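Local coordinates for SSO1986 (Sulfolobus solfataricus, PDB 2X5Q), which serves as the Cmr7 subunit of the CMR ribonucleoprotein complex in CRISPR antiviral defence, possibly as a homodimer, its own molecular activity being undefined, at residues P15-S19 with I185-Y189; I56-Y62 with D79-L85; K97-S103 with G116-L122; L146-K152 with Y179-E183. All blocks are in the same frame, centred on the assembly; numbering follows the deposited sequence.

Contact 1. Residues P15-S19 with I185-Y189; sequences PITNS and IFNYY
The side chain of Ile-16 lies over one face of the Phe-186 ring, with all three of its inner carbons in touch. Ile-16 CB lies 3.5 Å from Phe-186 CD1, toward the rim. Ile-16 CG1 stands over the face toward CE1 in a CH-pi contact, 3.8 Å from the centroid of the Phe-186 ring and 18° off the normal, and CG2 rests by Phe-186 CG. On the opposite face of the same ring lies CG2 of Ile-185, so the ring is sandwiched between two isoleucines.

Two residues on, Tyr-188 extends its phenol to Thr-17 and Asn-18. Its CG stands between the backbone N and the carbonyl carbon (chi1 61°), a torsion that swings the phenol over Thr-17, which it meets at about a right angle. Thr-17 CG2 touches one face of the Tyr-188 ring, 4.2 Å from the centroid. The phenol oxygen then receives the backbone of the next residue: Asn-18 N donates to Tyr-188 OH over 3.1 Å in an almost straight bond, 176° at the hydrogen. Tyr-188 OH is also bonded to Glu-66, and the Asn-18 amide turns to Asp-147 N and Ser-145 O, so these polar groups have partners.

The loop is shaped from within as well, Ser-19 N donating to Thr-17 OG1 over 3.0 Å. The arrangement illustrates how two irregular links can dock in a protein core: an ST turn following strand 11-15 meets an inverse gamma turn centred on Phe-186, where helix 172-185 gives way to strand 188-193.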
# COMPACT_ATOMS: atom_id res chain seq x y z
N PRO A 15 -4.66 -11.40 -10.34
CA PRO A 15 -3.26 -11.74 -10.10
C PRO A 15 -2.80 -12.88 -10.99
O PRO A 15 -3.50 -13.90 -11.12
CB PRO A 15 -3.23 -12.20 -8.63
CG PRO A 15 -4.49 -11.72 -8.03
CD PRO A 15 -5.50 -11.63 -9.16
N ILE A 16 -1.63 -12.73 -11.62
CA ILE A 16 -1.05 -13.81 -12.41
C ILE A 16 0.01 -14.53 -11.56
O ILE A 16 1.12 -14.00 -11.35
CB ILE A 16 -0.46 -13.27 -13.72
CG1 ILE A 16 -1.53 -12.50 -14.51
CG2 ILE A 16 0.14 -14.40 -14.58
CD1 ILE A 16 -2.69 -13.34 -14.98
N THR A 17 -0.34 -15.71 -11.05
CA THR A 17 0.56 -16.53 -10.25
C THR A 17 0.67 -17.92 -10.84
O THR A 17 -0.07 -18.26 -11.75
CB THR A 17 0.05 -16.73 -8.81
OG1 THR A 17 -1.05 -17.64 -8.83
CG2 THR A 17 -0.39 -15.42 -8.18
N ASN A 18 1.55 -18.76 -10.26
CA ASN A 18 1.65 -20.17 -10.63
C ASN A 18 0.43 -21.03 -10.29
O ASN A 18 0.39 -22.19 -10.71
CB ASN A 18 2.88 -20.84 -9.98
CG ASN A 18 4.18 -20.42 -10.63
OD1 ASN A 18 4.37 -20.57 -11.84
ND2 ASN A 18 5.11 -19.90 -9.82
N SER A 19 -0.53 -20.51 -9.52
CA SER A 19 -1.65 -21.33 -9.05
C SER A 19 -3.02 -21.04 -9.65
O SER A 19 -4.00 -21.73 -9.33
CB SER A 19 -1.74 -21.24 -7.52
OG SER A 19 -0.56 -21.77 -6.95
N ILE A 185 7.29 -10.92 -17.50
CA ILE A 185 6.66 -9.92 -16.65
C ILE A 185 6.24 -10.40 -15.28
O ILE A 185 6.46 -9.71 -14.30
CB ILE A 185 5.39 -9.33 -17.35
CG1 ILE A 185 5.79 -8.57 -18.61
CG2 ILE A 185 4.60 -8.42 -16.42
CD1 ILE A 185 4.63 -8.42 -19.56
N PHE A 186 5.59 -11.56 -15.20
CA PHE A 186 4.78 -11.88 -14.02
C PHE A 186 5.55 -12.58 -12.90
O PHE A 186 5.19 -13.67 -12.45
CB PHE A 186 3.53 -12.64 -14.43
CG PHE A 186 2.56 -11.79 -15.17
CD1 PHE A 186 1.87 -10.79 -14.51
CD2 PHE A 186 2.38 -11.93 -16.54
CE1 PHE A 186 0.98 -9.98 -15.19
CE2 PHE A 186 1.49 -11.12 -17.21
CZ PHE A 186 0.80 -10.15 -16.54
N ASN A 187 6.61 -11.92 -12.45
CA ASN A 187 7.21 -12.21 -11.17
C ASN A 187 6.35 -11.57 -10.08
O ASN A 187 5.65 -10.58 -10.33
CB ASN A 187 8.62 -11.65 -11.09
CG ASN A 187 9.47 -12.04 -12.25
OD1 ASN A 187 9.42 -13.17 -12.72
ND2 ASN A 187 10.29 -11.10 -12.72
N TYR A 188 6.40 -12.13 -8.88
CA TYR A 188 5.59 -11.66 -7.77
C TYR A 188 6.16 -12.13 -6.44
O TYR A 188 7.08 -12.95 -6.38
CB TYR A 188 4.13 -12.12 -7.92
CG TYR A 188 3.93 -13.63 -7.94
CD1 TYR A 188 3.53 -14.31 -6.80
CD2 TYR A 188 4.14 -14.37 -9.09
CE1 TYR A 188 3.35 -15.71 -6.81
CE2 TYR A 188 3.96 -15.76 -9.12
CZ TYR A 188 3.56 -16.42 -7.97
OH TYR A 188 3.40 -17.78 -7.98
N TYR A 189 5.63 -11.55 -5.36
CA TYR A 189 6.02 -11.92 -4.01
C TYR A 189 4.86 -12.66 -3.37
O TYR A 189 3.72 -12.19 -3.40
CB TYR A 189 6.40 -10.68 -3.20
CG TYR A 189 7.77 -10.16 -3.55
CD1 TYR A 189 8.86 -10.42 -2.74
CD2 TYR A 189 7.98 -9.42 -4.72
CE1 TYR A 189 10.13 -9.96 -3.07
CE2 TYR A 189 9.24 -8.95 -5.05
CZ TYR A 189 10.30 -9.23 -4.23
OH TYR A 189 11.54 -8.79 -4.55

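Contact 2. Residues I56-Y62 with D79-L85; sequences ILVLTGY and DYVKGIL
Val-58 holds CG1 opposite its own nitrogen (chi1 -177°), which sets that methyl against Tyr-80, while CG2 is left to meet Lys-82. The pairing of the backbones brings Tyr-80 CB within 3.8 Å of Val-58 CG1. In Tyr-80, CG stands between the backbone N and the carbonyl carbon (chi1 51°), a torsion that keeps Tyr-80 CG 4.1 Å from Val-58 CG1 and sends the ring on to Tyr-189, edge-to-face. Val-58 CG2 rests 3.9 Å from Lys-82 CG, and the lysine's ammonium end goes on to the carbonyl oxygen of Ile-185.

Beneath these side chains the backbones are joined by regular antiparallel pairing. Leu-57 and Gly-83 form one hydrogen-bonded pair; Leu-59 and Val-81 form the next, with Leu-59 N 2.8 Å from Val-81 O. Gly-61 extends the series at the strand end, its N donating to Asp-79 O in a bent bond (136° at the hydrogen) from above the carbonyl plane.

The other face carries Leu-57, Leu-59 and Val-81. Leu-57 CD2 lies 4.3 Å from Leu-85 CD2, and both leucines pack on Phe-120; Leu-59 reaches Leu-122 of its own chain and Phe-75 of the second subunit. This is an antiparallel pair of neighbouring strands inside a mixed beta sheet: the leucines of one face pack on strands 11-15 and 117-123, while Ile-56 on the other meets the loop at Phe-186.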
# COMPACT_ATOMS: atom_id res chain seq x y z
N ILE A 56 -0.33 -3.69 -17.66
CA ILE A 56 -0.21 -4.59 -16.53
C ILE A 56 -0.11 -3.77 -15.25
O ILE A 56 0.69 -2.85 -15.16
CB ILE A 56 1.03 -5.50 -16.66
CG1 ILE A 56 0.91 -6.46 -17.84
CG2 ILE A 56 1.24 -6.33 -15.37
CD1 ILE A 56 1.68 -6.06 -19.05
N LEU A 57 -0.94 -4.09 -14.26
CA LEU A 57 -0.89 -3.38 -12.98
C LEU A 57 0.10 -4.03 -12.02
O LEU A 57 0.05 -5.24 -11.78
CB LEU A 57 -2.28 -3.30 -12.35
CG LEU A 57 -2.39 -2.47 -11.08
CD1 LEU A 57 -2.15 -1.00 -11.37
CD2 LEU A 57 -3.76 -2.71 -10.44
N VAL A 58 0.99 -3.22 -11.46
CA VAL A 58 1.96 -3.67 -10.47
C VAL A 58 1.49 -3.14 -9.13
O VAL A 58 1.48 -1.94 -8.89
CB VAL A 58 3.38 -3.13 -10.77
CG1 VAL A 58 4.42 -3.69 -9.74
CG2 VAL A 58 3.77 -3.45 -12.21
N LEU A 59 1.05 -4.04 -8.27
CA LEU A 59 0.55 -3.64 -6.96
C LEU A 59 1.67 -3.73 -5.94
O LEU A 59 1.96 -4.81 -5.44
CB LEU A 59 -0.61 -4.55 -6.58
CG LEU A 59 -1.70 -3.94 -5.71
CD1 LEU A 59 -2.36 -2.81 -6.49
CD2 LEU A 59 -2.71 -5.04 -5.32
N THR A 60 2.32 -2.60 -5.65
CA THR A 60 3.44 -2.58 -4.69
C THR A 60 2.90 -2.51 -3.24
O THR A 60 1.78 -2.10 -3.02
CB THR A 60 4.45 -1.43 -4.99
OG1 THR A 60 3.82 -0.16 -4.84
CG2 THR A 60 4.99 -1.52 -6.43
N GLY A 61 3.71 -2.91 -2.27
CA GLY A 61 3.25 -2.99 -0.87
C GLY A 61 2.27 -4.14 -0.61
O GLY A 61 1.61 -4.15 0.44
N TYR A 62 2.23 -5.11 -1.52
CA TYR A 62 1.37 -6.30 -1.46
C TYR A 62 2.11 -7.58 -1.84
O TYR A 62 3.01 -7.56 -2.67
CB TYR A 62 0.16 -6.15 -2.40
CG TYR A 62 -0.90 -5.26 -1.85
CD1 TYR A 62 -1.90 -5.77 -1.02
CD2 TYR A 62 -0.89 -3.88 -2.11
CE1 TYR A 62 -2.86 -4.96 -0.49
CE2 TYR A 62 -1.85 -3.05 -1.57
CZ TYR A 62 -2.84 -3.60 -0.76
OH TYR A 62 -3.82 -2.79 -0.22
N ASP A 79 7.84 -5.19 -2.03
CA ASP A 79 6.91 -6.28 -2.37
C ASP A 79 5.97 -5.82 -3.46
O ASP A 79 5.55 -4.65 -3.48
CB ASP A 79 6.08 -6.73 -1.17
CG ASP A 79 6.88 -7.48 -0.12
OD1 ASP A 79 8.00 -7.96 -0.42
OD2 ASP A 79 6.38 -7.59 1.01
N TYR A 80 5.63 -6.73 -4.38
CA TYR A 80 4.60 -6.47 -5.37
C TYR A 80 3.96 -7.76 -5.87
O TYR A 80 4.55 -8.86 -5.82
CB TYR A 80 5.12 -5.67 -6.58
CG TYR A 80 6.37 -6.25 -7.20
CD1 TYR A 80 6.31 -7.30 -8.10
CD2 TYR A 80 7.62 -5.76 -6.85
CE1 TYR A 80 7.47 -7.85 -8.66
CE2 TYR A 80 8.76 -6.29 -7.40
CZ TYR A 80 8.70 -7.33 -8.30
OH TYR A 80 9.87 -7.84 -8.82
N VAL A 81 2.74 -7.60 -6.38
CA VAL A 81 2.10 -8.64 -7.18
C VAL A 81 1.64 -7.93 -8.46
O VAL A 81 1.15 -6.82 -8.40
CB VAL A 81 0.93 -9.28 -6.42
CG1 VAL A 81 0.32 -10.45 -7.24
CG2 VAL A 81 1.38 -9.76 -5.02
N LYS A 82 1.85 -8.56 -9.61
CA LYS A 82 1.37 -8.02 -10.87
C LYS A 82 0.15 -8.80 -11.35
O LYS A 82 -0.06 -9.96 -10.98
CB LYS A 82 2.47 -8.07 -11.93
CG LYS A 82 3.76 -7.33 -11.50
CD LYS A 82 4.81 -7.37 -12.58
CE LYS A 82 6.21 -7.50 -12.02
NZ LYS A 82 7.23 -7.49 -13.11
N GLY A 83 -0.68 -8.14 -12.15
CA GLY A 83 -1.85 -8.75 -12.72
C GLY A 83 -2.42 -7.93 -13.86
O GLY A 83 -1.88 -6.86 -14.24
N ILE A 84 -3.50 -8.43 -14.43
CA ILE A 84 -4.16 -7.72 -15.50
C ILE A 84 -5.45 -7.18 -14.94
O ILE A 84 -5.95 -7.67 -13.92
CB ILE A 84 -4.40 -8.60 -16.75
CG1 ILE A 84 -5.17 -9.88 -16.40
CG2 ILE A 84 -3.06 -8.93 -17.43
CD1 ILE A 84 -5.59 -10.66 -17.63
N LEU A 85 -5.97 -6.16 -15.61
CA LEU A 85 -7.24 -5.58 -15.27
C LEU A 85 -8.19 -5.91 -16.41
O LEU A 85 -7.92 -5.58 -17.58
CB LEU A 85 -7.12 -4.08 -15.10
CG LEU A 85 -6.42 -3.58 -13.84
CD1 LEU A 85 -6.07 -2.10 -14.00
CD2 LEU A 85 -7.27 -3.83 -12.57

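Contact 3. Residues K97-S103 with G116-L122; sequences KIIGIPS and GNITFSL
Lys-97 to Ser-103 and Gly-116 to Leu-122 form an antiparallel pair interrupted by a beta bulge: the register slips by one residue between Ile-98 and Ile-101, where the chain turns a corner at Gly-100. Among the backbone bonds, Ile-98 and Phe-120 make a hydrogen-bonded pair, with Ile-98 N 2.7 Å from Phe-120 O. Past the bulge Ile-101 and Ile-118 pair again, the bond from Ile-118 N to Ile-101 O being nearly straight (173°), whereas the return bond from Ile-101 N is weak. At the corner a side chain stands in for the backbone: Thr-119 OG1, placed beside its own N (chi1 -66°), accepts from Gly-100 N over 2.9 Å.

Apolar contacts gather round Phe-120. Ile-98 runs alongside the ring with CD1 over one face, 4.1 Å from the centroid, and CB against CE2; Ile-101 CG2 comes to the ring edge. Ile-98 CD1 also meets Leu-122 CD1 at 3.8 Å. Across the sheet, Lys-97 lays its methylenes beside Ser-121 OG before its ammonium pairs with Glu-10.

Residues Lys-97 to Ile-99 also pair in parallel with a strand of the second subunit, which carries the sheet through the subunit interface. At the far end Gly-116 O is gripped twice by one residue, by Ser-103 N at 2.9 Å and by Ser-103 OG at 2.8 Å, the hydroxyl lying in the carbonyl plane on a lone pair.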
# COMPACT_ATOMS: atom_id res chain seq x y z
N LYS A 97 -12.58 -2.19 -3.30
CA LYS A 97 -12.86 -1.47 -4.54
C LYS A 97 -12.22 -0.09 -4.53
O LYS A 97 -12.39 0.66 -3.58
CB LYS A 97 -14.37 -1.34 -4.73
CG LYS A 97 -14.77 -0.62 -6.00
CD LYS A 97 -16.29 -0.54 -6.17
CE LYS A 97 -16.80 -1.76 -6.90
NZ LYS A 97 -18.28 -1.74 -7.14
N ILE A 98 -11.49 0.22 -5.60
CA ILE A 98 -10.97 1.56 -5.83
C ILE A 98 -11.88 2.24 -6.84
O ILE A 98 -12.01 1.75 -7.96
CB ILE A 98 -9.56 1.53 -6.41
CG1 ILE A 98 -8.56 0.96 -5.41
CG2 ILE A 98 -9.15 2.95 -6.84
CD1 ILE A 98 -8.60 -0.55 -5.27
N ILE A 99 -12.47 3.37 -6.47
CA ILE A 99 -13.51 4.01 -7.28
C ILE A 99 -13.00 5.27 -7.98
O ILE A 99 -12.62 6.24 -7.34
CB ILE A 99 -14.75 4.39 -6.42
CG1 ILE A 99 -15.32 3.14 -5.72
CG2 ILE A 99 -15.82 5.04 -7.28
CD1 ILE A 99 -16.30 3.45 -4.53
N GLY A 100 -13.00 5.22 -9.31
CA GLY A 100 -12.70 6.37 -10.14
C GLY A 100 -11.30 6.96 -9.98
O GLY A 100 -11.13 8.16 -10.05
N ILE A 101 -10.30 6.12 -9.77
CA ILE A 101 -8.94 6.61 -9.68
C ILE A 101 -8.44 7.01 -11.08
O ILE A 101 -8.66 6.28 -12.05
CB ILE A 101 -7.97 5.59 -9.07
CG1 ILE A 101 -6.62 6.26 -8.74
CG2 ILE A 101 -7.79 4.39 -10.01
CD1 ILE A 101 -5.60 5.33 -8.11
N PRO A 102 -7.83 8.20 -11.20
CA PRO A 102 -7.14 8.59 -12.42
C PRO A 102 -6.14 7.53 -12.82
O PRO A 102 -5.31 7.09 -12.00
CB PRO A 102 -6.44 9.89 -12.02
CG PRO A 102 -7.32 10.47 -10.99
CD PRO A 102 -7.80 9.29 -10.20
N SER A 103 -6.24 7.09 -14.07
CA SER A 103 -5.40 6.00 -14.54
C SER A 103 -3.93 6.39 -14.50
O SER A 103 -3.06 5.52 -14.31
CB SER A 103 -5.80 5.56 -15.95
OG SER A 103 -5.73 6.64 -16.87
N GLY A 116 -8.23 8.34 -18.72
CA GLY A 116 -9.43 8.50 -17.93
C GLY A 116 -9.35 7.79 -16.60
O GLY A 116 -8.28 7.39 -16.14
N ASN A 117 -10.52 7.64 -16.01
CA ASN A 117 -10.65 7.12 -14.66
C ASN A 117 -11.05 5.67 -14.71
O ASN A 117 -11.84 5.28 -15.58
CB ASN A 117 -11.71 7.93 -13.92
CG ASN A 117 -11.36 9.39 -13.83
OD1 ASN A 117 -10.23 9.73 -13.51
ND2 ASN A 117 -12.32 10.26 -14.14
N ILE A 118 -10.49 4.89 -13.78
CA ILE A 118 -10.73 3.47 -13.66
C ILE A 118 -11.31 3.15 -12.28
O ILE A 118 -10.82 3.66 -11.28
CB ILE A 118 -9.41 2.67 -13.85
CG1 ILE A 118 -8.84 2.93 -15.25
CG2 ILE A 118 -9.63 1.17 -13.63
CD1 ILE A 118 -7.70 2.03 -15.63
N THR A 119 -12.37 2.34 -12.26
CA THR A 119 -12.84 1.68 -11.04
C THR A 119 -12.45 0.21 -11.13
O THR A 119 -12.67 -0.46 -12.16
CB THR A 119 -14.34 1.83 -10.88
OG1 THR A 119 -14.66 3.21 -10.67
CG2 THR A 119 -14.85 1.01 -9.69
N PHE A 120 -11.82 -0.30 -10.08
CA PHE A 120 -11.40 -1.70 -10.06
C PHE A 120 -11.39 -2.29 -8.66
O PHE A 120 -11.26 -1.56 -7.67
CB PHE A 120 -10.04 -1.89 -10.75
CG PHE A 120 -8.86 -1.41 -9.94
CD1 PHE A 120 -8.00 -2.32 -9.34
CD2 PHE A 120 -8.58 -0.06 -9.84
CE1 PHE A 120 -6.91 -1.88 -8.62
CE2 PHE A 120 -7.49 0.38 -9.14
CZ PHE A 120 -6.66 -0.53 -8.51
N SER A 121 -11.55 -3.61 -8.60
CA SER A 121 -11.55 -4.32 -7.32
C SER A 121 -10.38 -5.32 -7.21
O SER A 121 -10.00 -5.93 -8.20
CB SER A 121 -12.87 -5.05 -7.13
OG SER A 121 -13.94 -4.12 -7.01
N LEU A 122 -9.85 -5.47 -5.99
CA LEU A 122 -8.76 -6.38 -5.66
C LEU A 122 -9.27 -7.44 -4.70
O LEU A 122 -10.02 -7.11 -3.81
CB LEU A 122 -7.66 -5.63 -4.90
CG LEU A 122 -7.16 -4.33 -5.52
CD1 LEU A 122 -6.39 -3.54 -4.48
CD2 LEU A 122 -6.31 -4.64 -6.76

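Contact 4. Residues L146-K152 with Y179-E183; sequences LDRDVAK and YRDVE
Glu-183 reaches from helix 172-185 to Leu-146, Arg-148 and Ala-151 at the start of helix 148-162, and its course explains much of the contact. From CB the chain leaves anti to the backbone N and then bends at chi2 (48°), which lays Glu-183 CG 3.8 Å from Arg-148 CG. Glu-183 CD lies 3.6 Å from Arg-148 CG. At the tip, Glu-183 OE1 lies 3.4 Å from Ala-151 CB and also meets Leu-146 CB. Both carboxylate oxygens of Glu-183 lie close to Leu-146 O, OE2 the nearer at 2.7 Å and OE1 at 2.9 Å. Arg-148 crosses the glutamate at about a right angle; their salt bridge is long, Arg-148 NE standing 4.0 Å from Glu-183 OE2.

One turn earlier, Tyr-179 projects over the first turn of the other helix. Ring carbon CE1 presses on Ala-151 CB, and Tyr-179 OH donates to Arg-148 O over 3.1 Å, arriving well to the side of the carbonyl, with a C=O...O angle of 106°. On the buried side, Val-182 CG1 meets Leu-146 CD1 at 3.6 Å, and the Val-182 side chain also touches Val-155 and Leu-159, farther along helix 148-162. A water joins Leu-146 N to Glu-183 O.

Asp-147 begins the helix as its N-cap, OD2 accepting from Val-150 N through its anti lone pair. The whole is a helix-helix packing in which Tyr-179, Val-182 and Glu-183 of one helix pack against the capped first turn of another, the short segments inclined at 127°.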
# COMPACT_ATOMS: atom_id res chain seq x y z
N LEU A 146 7.31 -17.08 -12.74
CA LEU A 146 6.44 -18.11 -13.31
C LEU A 146 7.27 -19.29 -13.81
O LEU A 146 8.24 -19.10 -14.55
CB LEU A 146 5.60 -17.55 -14.46
CG LEU A 146 4.39 -16.68 -14.13
CD1 LEU A 146 3.52 -16.56 -15.35
CD2 LEU A 146 3.58 -17.23 -12.95
N ASP A 147 6.88 -20.50 -13.41
CA ASP A 147 7.39 -21.70 -14.05
C ASP A 147 7.02 -21.64 -15.54
O ASP A 147 5.95 -21.14 -15.90
CB ASP A 147 6.82 -22.95 -13.36
CG ASP A 147 7.13 -24.23 -14.11
OD1 ASP A 147 8.00 -25.01 -13.67
OD2 ASP A 147 6.48 -24.47 -15.14
N ARG A 148 7.92 -22.10 -16.40
CA ARG A 148 7.74 -21.89 -17.84
C ARG A 148 6.66 -22.77 -18.46
O ARG A 148 6.03 -22.35 -19.44
CB ARG A 148 9.07 -22.05 -18.58
CG ARG A 148 9.93 -20.82 -18.44
CD ARG A 148 11.31 -20.96 -19.07
NE ARG A 148 12.19 -19.90 -18.58
CZ ARG A 148 13.35 -19.54 -19.11
NH1 ARG A 148 13.83 -20.15 -20.20
NH2 ARG A 148 14.05 -18.55 -18.55
N ASP A 149 6.45 -23.96 -17.91
CA ASP A 149 5.31 -24.79 -18.29
C ASP A 149 4.01 -24.11 -17.85
O ASP A 149 3.09 -24.00 -18.65
CB ASP A 149 5.37 -26.19 -17.68
CG ASP A 149 6.56 -27.01 -18.16
OD1 ASP A 149 6.79 -27.09 -19.39
OD2 ASP A 149 7.25 -27.58 -17.29
N VAL A 150 3.94 -23.66 -16.60
CA VAL A 150 2.73 -22.96 -16.12
C VAL A 150 2.43 -21.69 -16.92
O VAL A 150 1.27 -21.37 -17.17
CB VAL A 150 2.77 -22.62 -14.61
CG1 VAL A 150 3.70 -21.47 -14.36
CG2 VAL A 150 1.38 -22.25 -14.11
N ALA A 151 3.46 -20.95 -17.32
CA ALA A 151 3.24 -19.75 -18.15
C ALA A 151 2.54 -20.09 -19.47
O ALA A 151 1.70 -19.32 -19.97
CB ALA A 151 4.55 -19.05 -18.41
N LYS A 152 2.89 -21.25 -20.04
CA LYS A 152 2.24 -21.73 -21.27
C LYS A 152 0.76 -22.03 -21.01
O LYS A 152 -0.09 -21.66 -21.82
CB LYS A 152 2.95 -22.97 -21.82
CG LYS A 152 2.48 -23.40 -23.21
CD LYS A 152 3.02 -24.77 -23.62
CE LYS A 152 4.44 -24.68 -24.21
NZ LYS A 152 5.09 -26.01 -24.57
N TYR A 179 3.57 -15.41 -24.97
CA TYR A 179 4.19 -16.31 -24.01
C TYR A 179 5.46 -15.70 -23.40
O TYR A 179 5.65 -15.75 -22.18
CB TYR A 179 4.56 -17.67 -24.61
CG TYR A 179 5.46 -18.42 -23.66
CD1 TYR A 179 4.94 -18.98 -22.50
CD2 TYR A 179 6.84 -18.47 -23.85
CE1 TYR A 179 5.74 -19.63 -21.59
CE2 TYR A 179 7.68 -19.12 -22.92
CZ TYR A 179 7.11 -19.70 -21.80
OH TYR A 179 7.88 -20.34 -20.86
N ARG A 180 6.36 -15.19 -24.24
CA ARG A 180 7.56 -14.55 -23.72
C ARG A 180 7.20 -13.42 -22.75
O ARG A 180 7.74 -13.37 -21.65
CB ARG A 180 8.46 -14.05 -24.84
CG ARG A 180 9.15 -15.19 -25.60
CD ARG A 180 10.35 -14.68 -26.36
NE ARG A 180 10.02 -13.65 -27.35
CZ ARG A 180 9.51 -13.89 -28.56
NH1 ARG A 180 9.23 -15.14 -28.95
NH2 ARG A 180 9.28 -12.88 -29.39
N ASP A 181 6.29 -12.54 -23.16
CA ASP A 181 5.78 -11.47 -22.29
C ASP A 181 5.36 -12.00 -20.92
O ASP A 181 5.79 -11.50 -19.87
CB ASP A 181 4.57 -10.78 -22.93
CG ASP A 181 4.95 -9.75 -23.99
OD1 ASP A 181 6.15 -9.64 -24.31
OD2 ASP A 181 4.05 -9.06 -24.50
N VAL A 182 4.51 -13.03 -20.92
CA VAL A 182 4.00 -13.60 -19.67
C VAL A 182 5.13 -14.11 -18.79
O VAL A 182 5.16 -13.83 -17.59
CB VAL A 182 2.94 -14.69 -19.94
CG1 VAL A 182 2.62 -15.47 -18.68
CG2 VAL A 182 1.66 -14.05 -20.50
N GLU A 183 6.09 -14.81 -19.38
CA GLU A 183 7.21 -15.34 -18.62
C GLU A 183 8.14 -14.23 -18.10
O GLU A 183 8.60 -14.31 -16.97
CB GLU A 183 7.98 -16.37 -19.46
CG GLU A 183 9.11 -17.07 -18.70
CD GLU A 183 8.70 -17.61 -17.33
OE1 GLU A 183 7.50 -17.90 -17.10
OE2 GLU A 183 9.59 -17.73 -16.47
O HOH W 1 8.01 -14.91 -14.24

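How the contacts relate
Followed from the N terminus, the chain first supplies the loop after strand 11-15, whose partner arrives only where helix 172-185 ends; contact 1 therefore closes a loop of 165 residues and encloses the other three. Inside it, contacts 2, 3 and 4 close in series without crossing. Contacts 2 and 3 join strands of one mixed sheet and share a leucine-phenylalanine core, and both touch the second subunit. Contact 4 packs the helical part and lies about 28 Å from contact 3, centre to centre, on the opposite side of the chain's centre. Contact 1 touches both contact 2 and contact 4, through Lys-82 and Asn-18, and so ties sheet to helices.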